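Local coordinates for ABC-type amino acid transport system, permease component (Caldanaerobacter subterraneus subsp. tengcongensis MB4, PDB 4YMU), which probably serves as the membrane-spanning subunit of an ABC importer, carrying amino acids such as arginine, which it binds in this crystal, across the cell membrane, at residues T2-M8 with R184-I190; L28-G33 with V92-A96. All coordinates share one frame; numbering follows the deposited sequence.

Contact 1 (T2-M8 with R184-I190)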
loop_
_atom_site.group_PDB
_atom_site.type_symbol
_atom_site.label_atom_id
_atom_site.label_comp_id
_atom_site.label_asym_id
_atom_site.label_seq_id
_atom_site.Cartn_x
_atom_site.Cartn_y
_atom_site.Cartn_z
ATOM N N THR C 2 16.253 -5.815 49.776
ATOM C CA THR C 2 16.665 -4.804 48.808
ATOM C C THR C 2 17.302 -5.530 47.631
ATOM O O THR C 2 17.718 -6.680 47.772
ATOM C CB THR C 2 17.710 -3.875 49.406
ATOM O OG1 THR C 2 18.591 -4.635 50.244
ATOM C CG2 THR C 2 17.041 -2.793 50.233
ATOM N N VAL C 3 17.411 -4.862 46.486
ATOM C CA VAL C 3 17.827 -5.541 45.249
ATOM C C VAL C 3 19.288 -6.014 45.290
ATOM O O VAL C 3 20.159 -5.315 45.800
ATOM C CB VAL C 3 17.502 -4.702 43.955
ATOM C CG1 VAL C 3 16.915 -3.348 44.313
ATOM C CG2 VAL C 3 18.724 -4.553 43.051
ATOM N N ASP C 4 19.538 -7.214 44.774
ATOM C CA ASP C 4 20.875 -7.795 44.778
ATOM C C ASP C 4 21.059 -8.584 43.493
ATOM O O ASP C 4 20.715 -9.766 43.431
ATOM C CB ASP C 4 21.043 -8.719 45.995
ATOM C CG ASP C 4 22.461 -9.300 46.131
ATOM O OD1 ASP C 4 23.103 -9.649 45.114
ATOM O OD2 ASP C 4 22.934 -9.421 47.283
ATOM N N PHE C 5 21.616 -7.950 42.469
ATOM C CA PHE C 5 21.797 -8.642 41.198
ATOM C C PHE C 5 23.031 -9.550 41.216
ATOM O O PHE C 5 23.130 -10.506 40.442
ATOM C CB PHE C 5 21.822 -7.655 40.021
ATOM C CG PHE C 5 20.449 -7.242 39.554
ATOM C CD1 PHE C 5 19.710 -8.066 38.718
ATOM C CD2 PHE C 5 19.886 -6.044 39.968
ATOM C CE1 PHE C 5 18.439 -7.687 38.291
ATOM C CE2 PHE C 5 18.613 -5.665 39.549
ATOM C CZ PHE C 5 17.890 -6.484 38.715
ATOM N N LEU C 6 23.961 -9.275 42.121
ATOM C CA LEU C 6 25.181 -10.072 42.175
ATOM C C LEU C 6 24.863 -11.492 42.626
ATOM O O LEU C 6 25.449 -12.460 42.134
ATOM C CB LEU C 6 26.208 -9.437 43.114
ATOM C CG LEU C 6 26.733 -8.043 42.758
ATOM C CD1 LEU C 6 25.757 -6.933 43.180
ATOM C CD2 LEU C 6 28.115 -7.831 43.358
ATOM N N SER C 7 23.916 -11.607 43.555
ATOM C CA SER C 7 23.464 -12.901 44.059
ATOM C C SER C 7 22.926 -13.756 42.929
ATOM O O SER C 7 22.922 -14.984 43.005
ATOM C CB SER C 7 22.375 -12.692 45.108
ATOM O OG SER C 7 21.370 -11.821 44.613
ATOM N N MET C 8 22.474 -13.073 41.881
ATOM C CA MET C 8 21.878 -13.686 40.706
ATOM C C MET C 8 22.934 -14.299 39.792
ATOM O O MET C 8 22.641 -15.245 39.054
ATOM C CB MET C 8 21.072 -12.630 39.960
ATOM C CG MET C 8 19.736 -13.083 39.432
ATOM S SD MET C 8 18.756 -14.057 40.569
ATOM C CE MET C 8 18.698 -12.953 41.979
ATOM N N ARG C 184 13.839 -14.360 45.963
ATOM C CA ARG C 184 13.854 -13.183 45.097
ATOM C C ARG C 184 13.215 -13.476 43.742
ATOM O O ARG C 184 13.657 -14.366 43.014
ATOM C CB ARG C 184 15.287 -12.681 44.892
ATOM C CG ARG C 184 15.947 -12.142 46.145
ATOM C CD ARG C 184 17.344 -11.606 45.874
ATOM N NE ARG C 184 17.893 -10.926 47.045
ATOM C CZ ARG C 184 17.516 -9.719 47.461
ATOM N NH1 ARG C 184 16.575 -9.051 46.810
ATOM N NH2 ARG C 184 18.068 -9.182 48.540
ATOM N N TYR C 185 12.165 -12.721 43.427
ATOM C CA TYR C 185 11.472 -12.830 42.145
ATOM C C TYR C 185 11.900 -11.712 41.202
ATOM O O TYR C 185 12.182 -11.964 40.038
ATOM C CB TYR C 185 9.958 -12.743 42.347
ATOM C CG TYR C 185 9.260 -14.072 42.483
ATOM C CD1 TYR C 185 9.376 -15.031 41.496
ATOM C CD2 TYR C 185 8.466 -14.362 43.599
ATOM C CE1 TYR C 185 8.729 -16.254 41.606
ATOM C CE2 TYR C 185 7.815 -15.575 43.719
ATOM C CZ TYR C 185 7.948 -16.520 42.719
ATOM O OH TYR C 185 7.315 -17.741 42.812
ATOM N N PHE C 186 11.928 -10.488 41.729
ATOM C CA PHE C 186 12.267 -9.280 40.985
ATOM C C PHE C 186 13.480 -9.413 40.078
ATOM O O PHE C 186 13.358 -9.373 38.850
ATOM C CB PHE C 186 12.502 -8.131 41.963
ATOM C CG PHE C 186 12.800 -6.820 41.302
ATOM C CD1 PHE C 186 11.772 -5.943 40.981
ATOM C CD2 PHE C 186 14.107 -6.453 41.002
ATOM C CE1 PHE C 186 12.039 -4.722 40.373
ATOM C CE2 PHE C 186 14.382 -5.231 40.391
ATOM C CZ PHE C 186 13.346 -4.368 40.080
ATOM N N GLU C 187 14.651 -9.558 40.686
ATOM C CA GLU C 187 15.898 -9.566 39.928
ATOM C C GLU C 187 15.976 -10.631 38.808
ATOM O O GLU C 187 16.352 -10.307 37.677
ATOM C CB GLU C 187 17.128 -9.580 40.863
ATOM C CG GLU C 187 16.857 -10.093 42.278
ATOM C CD GLU C 187 16.407 -9.009 43.259
ATOM O OE1 GLU C 187 15.246 -9.051 43.721
ATOM O OE2 GLU C 187 17.223 -8.131 43.607
ATOM N N PRO C 188 15.587 -11.887 39.092
ATOM C CA PRO C 188 15.617 -12.845 37.970
ATOM C C PRO C 188 14.593 -12.538 36.854
ATOM O O PRO C 188 14.814 -12.903 35.703
ATOM C CB PRO C 188 15.302 -14.194 38.646
ATOM C CG PRO C 188 14.595 -13.828 39.889
ATOM C CD PRO C 188 15.201 -12.537 40.353
ATOM N N TYR C 189 13.485 -11.887 37.195
ATOM C CA TYR C 189 12.507 -11.507 36.195
ATOM C C TYR C 189 13.074 -10.394 35.323
ATOM O O TYR C 189 12.975 -10.466 34.106
ATOM C CB TYR C 189 11.177 -11.091 36.833
ATOM C CG TYR C 189 10.255 -12.263 37.050
ATOM C CD1 TYR C 189 10.046 -13.194 36.041
ATOM C CD2 TYR C 189 9.637 -12.477 38.287
ATOM C CE1 TYR C 189 9.205 -14.280 36.238
ATOM C CE2 TYR C 189 8.808 -13.568 38.503
ATOM C CZ TYR C 189 8.598 -14.471 37.482
ATOM O OH TYR C 189 7.777 -15.564 37.688
ATOM N N ILE C 190 13.655 -9.367 35.945
ATOM C CA ILE C 190 14.346 -8.330 35.194
ATOM C C ILE C 190 15.371 -8.954 34.250
ATOM O O ILE C 190 15.386 -8.658 33.052
ATOM C CB ILE C 190 15.056 -7.344 36.107
ATOM C CG1 ILE C 190 14.034 -6.498 36.867
ATOM C CG2 ILE C 190 15.998 -6.490 35.308
ATOM C CD1 ILE C 190 13.234 -5.555 36.003
#
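Arg184, just before helix 186-214, and Glu187 in its first turn reach out and take hold of the backbone of the N-terminal segment, a worked example of side chains pinning a chain end that has little regular structure of its own. Among the polar contacts, the straightest is the bond from Asp4 N to Glu187 OE2, 2.7 Å long with an angle of 161° at the hydrogen; the amide meets OE2 nearly end-on to the C-O bond. The arginine chain, extended from CG to NE, brings its guanidinium beside Thr2 O, which lies near the plane at its edge. Arg184 NH1 and NH2 both give weak, bent bonds to Thr2 O, the NH2 one 2.6 Å long. Asp4 CB rests over a face of the same group, while Asp4 OD1 accepts from Ser7 N at 2.6 Å, a capping bond at the turn that leads into the short, weakly bonded helix 6-9.

The apolar part lies beyond. Glu187 CB sits over one face of the Phe5 ring, 3.8 Å from its centroid, in a CH-pi contact, and Ile190 CB meets the ring edge. Met8, bent at chi2 (44°) and chi3 (55°), curls its sulfur against the proline ring, SD to Pro188 CD 3.9 Å, and sets CE on Glu187 CG.

Within their own segment, Arg184 NH1 and Glu187 OE1 form a long salt bridge of 3.4 Å, and Gln80 of the second subunit adds a weak bond to OE1. Were Glu187 cut back to alanine, the Asp4 amide would probably lose its acceptor and Arg184 its salt-bridge partner. The chemistry thus implies a hold directed mainly at the main chain of Thr2 and Asp4, in which the paired opposite charges probably offset the cost of burying either one.

Contact 2 (L28-G33 with V92-A96)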
loop_
_atom_site.group_PDB
_atom_site.type_symbol
_atom_site.label_atom_id
_atom_site.label_comp_id
_atom_site.label_asym_id
_atom_site.label_seq_id
_atom_site.Cartn_x
_atom_site.Cartn_y
_atom_site.Cartn_z
ATOM N N LEU C 28 11.411 -25.707 17.055
ATOM C CA LEU C 28 10.692 -26.929 16.704
ATOM C C LEU C 28 9.215 -26.664 16.402
ATOM O O LEU C 28 8.656 -27.236 15.465
ATOM C CB LEU C 28 10.842 -27.972 17.818
ATOM C CG LEU C 28 10.157 -29.326 17.619
ATOM C CD1 LEU C 28 10.614 -29.991 16.322
ATOM C CD2 LEU C 28 10.428 -30.243 18.818
ATOM N N ALA C 29 8.591 -25.794 17.191
ATOM C CA ALA C 29 7.171 -25.514 17.020
ATOM C C ALA C 29 6.949 -24.791 15.703
ATOM O O ALA C 29 6.177 -25.244 14.846
ATOM C CB ALA C 29 6.649 -24.681 18.175
ATOM N N VAL C 30 7.669 -23.685 15.538
ATOM C CA VAL C 30 7.580 -22.878 14.335
ATOM C C VAL C 30 7.888 -23.716 13.093
ATOM O O VAL C 30 7.169 -23.621 12.098
ATOM C CB VAL C 30 8.489 -21.645 14.412
ATOM C CG1 VAL C 30 8.556 -20.958 13.063
ATOM C CG2 VAL C 30 7.964 -20.678 15.474
ATOM N N THR C 31 8.950 -24.521 13.152
ATOM C CA THR C 31 9.284 -25.426 12.053
ATOM C C THR C 31 8.107 -26.320 11.682
ATOM O O THR C 31 7.746 -26.435 10.512
ATOM C CB THR C 31 10.481 -26.321 12.385
ATOM O OG1 THR C 31 11.684 -25.552 12.325
ATOM C CG2 THR C 31 10.589 -27.450 11.382
ATOM N N ILE C 32 7.503 -26.933 12.694
ATOM C CA ILE C 32 6.365 -27.817 12.494
ATOM C C ILE C 32 5.148 -27.005 12.077
ATOM O O ILE C 32 4.381 -27.425 11.214
ATOM C CB ILE C 32 6.063 -28.637 13.783
ATOM C CG1 ILE C 32 7.109 -29.748 13.966
ATOM C CG2 ILE C 32 4.684 -29.259 13.719
ATOM C CD1 ILE C 32 7.044 -30.434 15.302
ATOM N N GLY C 33 4.995 -25.829 12.680
ATOM C CA GLY C 33 3.882 -24.939 12.378
ATOM C C GLY C 33 3.875 -24.446 10.936
ATOM O O GLY C 33 2.826 -24.093 10.393
ATOM N N VAL C 92 5.157 -27.852 22.516
ATOM C CA VAL C 92 5.467 -27.998 21.099
ATOM C C VAL C 92 4.209 -28.160 20.260
ATOM O O VAL C 92 4.035 -27.463 19.266
ATOM C CB VAL C 92 6.379 -29.216 20.838
ATOM C CG1 VAL C 92 6.355 -29.599 19.362
ATOM C CG2 VAL C 92 7.797 -28.943 21.306
ATOM N N SER C 93 3.330 -29.068 20.673
ATOM C CA SER C 93 2.079 -29.303 19.958
ATOM C C SER C 93 1.223 -28.051 19.842
ATOM O O SER C 93 0.742 -27.702 18.752
ATOM C CB SER C 93 1.267 -30.373 20.681
ATOM O OG SER C 93 1.933 -31.616 20.603
ATOM N N ALA C 94 1.034 -27.388 20.982
ATOM C CA ALA C 94 0.142 -26.253 21.065
ATOM C C ALA C 94 0.674 -25.107 20.201
ATOM O O ALA C 94 -0.048 -24.553 19.368
ATOM C CB ALA C 94 -0.028 -25.824 22.508
ATOM N N LEU C 95 1.946 -24.773 20.411
ATOM C CA LEU C 95 2.618 -23.718 19.674
ATOM C C LEU C 95 2.648 -24.010 18.169
ATOM O O LEU C 95 2.373 -23.127 17.367
ATOM C CB LEU C 95 4.042 -23.541 20.192
ATOM C CG LEU C 95 4.202 -22.965 21.587
ATOM C CD1 LEU C 95 5.662 -22.685 21.851
ATOM C CD2 LEU C 95 3.395 -21.695 21.719
ATOM N N ALA C 96 2.976 -25.242 17.791
ATOM C CA ALA C 96 3.000 -25.616 16.383
ATOM C C ALA C 96 1.623 -25.491 15.740
ATOM O O ALA C 96 1.516 -25.135 14.570
ATOM C CB ALA C 96 3.559 -27.013 16.185
#
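Ala29 and Ala96 face each other at a close helix-helix crossing within the all-helical transmembrane fold of the binding-protein-dependent permease family, where helices 12-44 and 87-112 cross at -48°, and they illustrate how small residues let helices come close. The axes of the two short segments approach to 8.0 Å, and the helices draw nearest at Gly33 and Ala96, whose CA atoms are 4.2 Å apart.

This is the tight part. Ala29 CB presses on Leu95 CB at 3.5 Å, and Ala96 CB touches both Ala29 O and Ile32 CG2. Ile32 CG2 lies 3.5 Å from Ala96 CB, since chi1 of -74° puts CG1 beside the backbone N and leaves CG2 anti to it. At Gly33 a CB would point toward the partner helix and probably crowd Ala96 O, so the lack of one is part of what permits the approach.

Around Val92 the packing is looser. Leu28 and Val92, both partly exposed, meet through branch ends, Leu28 CD2 to Val92 CG2 at 3.8 Å, while Ile32 CD1 reaches toward Val92 CG1 from the next turn. Leu25, a turn earlier on helix 12-44, also touches Val92.

Behind the tight side, Leu95 turns to Met156 and Leu67, both of which line the arginine pocket, and its side chain lies about 7 Å from a bound arginine, so the crossing probably lies behind the pocket wall. Where the helices are closest, the backbones touch through CA-H...O contacts: Ala96 CA lies 3.5 Å from Ala29 O, and Gly33 CA 3.2 Å from Ala96 O.

From the N terminus, the chain enters contact 1 at once with residues 2-8, then runs through helix 12-44, where residues 28-33 supply the first half of contact 2. Helices 49-63 and 67-75 follow before residues 92-96 of helix 87-112 close that smaller loop. The chain continues through helices 117-124, 129-160 and 174-182, and residues 184-190 close the larger loop, inside which contact 2 is wholly nested. Contact 1 ties the chain's beginning to its last helix, near the second subunit; contact 2 joins two helices close to the centre of the chain. Their centres lie 32 Å apart and their nearest atoms about 17 Å.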